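Local atomic coordinates of ATP12 ATPase (Paracoccus denitrificans, PDB entry 2R31), a protein that probably acts as an assembly chaperone of the F1-ATPase, as a member of the ATP12 family. Residues W25-L28 / P33-T36. Numbering follows the deposited sequence.
Sequences WAVL and PLRT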
loop_
_atom_site.group_PDB
_atom_site.type_symbol
_atom_site.label_atom_id
_atom_site.label_comp_id
_atom_site.label_asym_id
_atom_site.label_seq_id
_atom_site.Cartn_x
_atom_site.Cartn_y
_atom_site.Cartn_z
ATOM N N TRP A 25 -13.188 -12.532 -11.989
ATOM C CA TRP A 25 -12.297 -13.325 -12.817
ATOM C C TRP A 25 -11.602 -14.396 -11.977
ATOM O O TRP A 25 -11.132 -14.128 -10.867
ATOM C CB TRP A 25 -11.224 -12.467 -13.496
ATOM C CG TRP A 25 -11.761 -11.570 -14.562
ATOM C CD1 TRP A 25 -12.302 -10.311 -14.414
ATOM C CD2 TRP A 25 -11.832 -11.876 -15.952
ATOM N NE1 TRP A 25 -12.677 -9.823 -15.631
ATOM C CE2 TRP A 25 -12.414 -10.772 -16.585
ATOM C CE3 TRP A 25 -11.488 -12.982 -16.706
ATOM C CZ2 TRP A 25 -12.640 -10.722 -17.974
ATOM C CZ3 TRP A 25 -11.694 -12.945 -18.069
ATOM C CH2 TRP A 25 -12.273 -11.823 -18.695
ATOM N N ALA A 26 -11.515 -15.579 -12.553
ATOM C CA ALA A 26 -10.752 -16.699 -12.009
ATOM C C ALA A 26 -9.476 -16.871 -12.833
ATOM O O ALA A 26 -9.413 -16.568 -14.031
ATOM C CB ALA A 26 -11.562 -17.972 -12.073
ATOM N N VAL A 27 -8.451 -17.400 -12.147
ATOM C CA VAL A 27 -7.202 -17.814 -12.786
ATOM C C VAL A 27 -7.170 -19.326 -12.777
ATOM O O VAL A 27 -7.347 -19.918 -11.703
ATOM C CB VAL A 27 -5.987 -17.231 -12.038
ATOM C CG1 VAL A 27 -4.658 -17.770 -12.615
ATOM C CG2 VAL A 27 -6.012 -15.703 -12.128
ATOM N N LEU A 28 -7.003 -19.932 -13.942
ATOM C CA LEU A 28 -7.114 -21.368 -14.133
ATOM C C LEU A 28 -5.755 -22.004 -14.308
ATOM O O LEU A 28 -4.978 -21.622 -15.173
ATOM C CB LEU A 28 -7.943 -21.651 -15.408
ATOM C CG LEU A 28 -9.302 -20.963 -15.548
ATOM C CD1 LEU A 28 -9.952 -21.299 -16.894
ATOM C CD2 LEU A 28 -10.120 -21.395 -14.373
ATOM N N PRO A 33 -9.898 -23.381 -11.310
ATOM C CA PRO A 33 -9.649 -22.120 -10.623
ATOM C C PRO A 33 -8.752 -22.233 -9.424
ATOM O O PRO A 33 -8.919 -23.045 -8.502
ATOM C CB PRO A 33 -11.056 -21.685 -10.167
ATOM C CG PRO A 33 -11.947 -22.332 -11.104
ATOM C CD PRO A 33 -11.345 -23.707 -11.389
ATOM N N LEU A 34 -7.769 -21.353 -9.372
ATOM C CA LEU A 34 -6.893 -21.104 -8.225
ATOM C C LEU A 34 -7.735 -20.726 -7.026
ATOM O O LEU A 34 -8.706 -20.025 -7.185
ATOM C CB LEU A 34 -5.927 -19.948 -8.605
ATOM C CG LEU A 34 -4.936 -19.426 -7.615
ATOM C CD1 LEU A 34 -3.967 -20.519 -7.185
ATOM C CD2 LEU A 34 -4.117 -18.301 -8.238
ATOM N N ARG A 35 -7.357 -21.213 -5.856
ATOM C CA ARG A 35 -7.948 -20.809 -4.584
ATOM C C ARG A 35 -6.912 -20.101 -3.747
ATOM O O ARG A 35 -5.711 -20.133 -4.033
ATOM C CB ARG A 35 -8.518 -22.011 -3.815
ATOM C CG ARG A 35 -9.742 -22.582 -4.479
ATOM C CD ARG A 35 -10.445 -23.710 -3.844
ATOM N NE ARG A 35 -11.709 -24.118 -4.442
ATOM C CZ ARG A 35 -12.928 -23.785 -4.012
ATOM N NH1 ARG A 35 -13.115 -22.992 -2.951
ATOM N NH2 ARG A 35 -13.986 -24.252 -4.678
ATOM N N THR A 36 -7.395 -19.409 -2.705
ATOM C CA THR A 36 -6.464 -18.834 -1.746
ATOM C C THR A 36 -5.854 -19.930 -0.883
ATOM O O THR A 36 -6.295 -21.065 -0.873
ATOM C CB THR A 36 -7.144 -17.766 -0.892
ATOM O OG1 THR A 36 -8.087 -18.412 -0.031
ATOM C CG2 THR A 36 -7.866 -16.711 -1.742
HETATM O O HOH W 1 -9.297 -18.396 -9.485
#
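Leu34 N donates to Val27 O over 2.8 Å in a nearly straight bond, 177° at the hydrogen, and this is the one direct backbone hydrogen bond between residues 25-28 and 33-36. Val27 O also receives a CA-H...O contact from Pro33 CA at 3.4 Å. Where a second direct bond might have followed, a water steps in: it accepts from Val27 N at 3.0 Å and bonds Leu34 O at 2.9 Å, so Val27 is tied to Leu34 through both its backbone polar groups. Leu28 and Pro33 form an antiparallel non-hydrogen-bonded pair, and here the side chains meet on one face of the sheet. With CG anti to its carbonyl carbon (chi1 -51°), Leu28 brings CD2 alongside the proline ring, 3.9 Å from Pro33 CG. Ala26 CB touches Pro33 CB, 4.2 Å away. Val27 and Leu34 make a looser apolar contact and both reach helix 47-58, Val27 on Ile53 and Leu34 on Trp57. The pairing ends a beta hairpin of strands 24-29 and 32-33, the latter an outer strand of a three-stranded antiparallel sheet completed by 16-21; beyond it the chain loops toward helix 47-58, while the Thr36 side chain rests on helix 70-82.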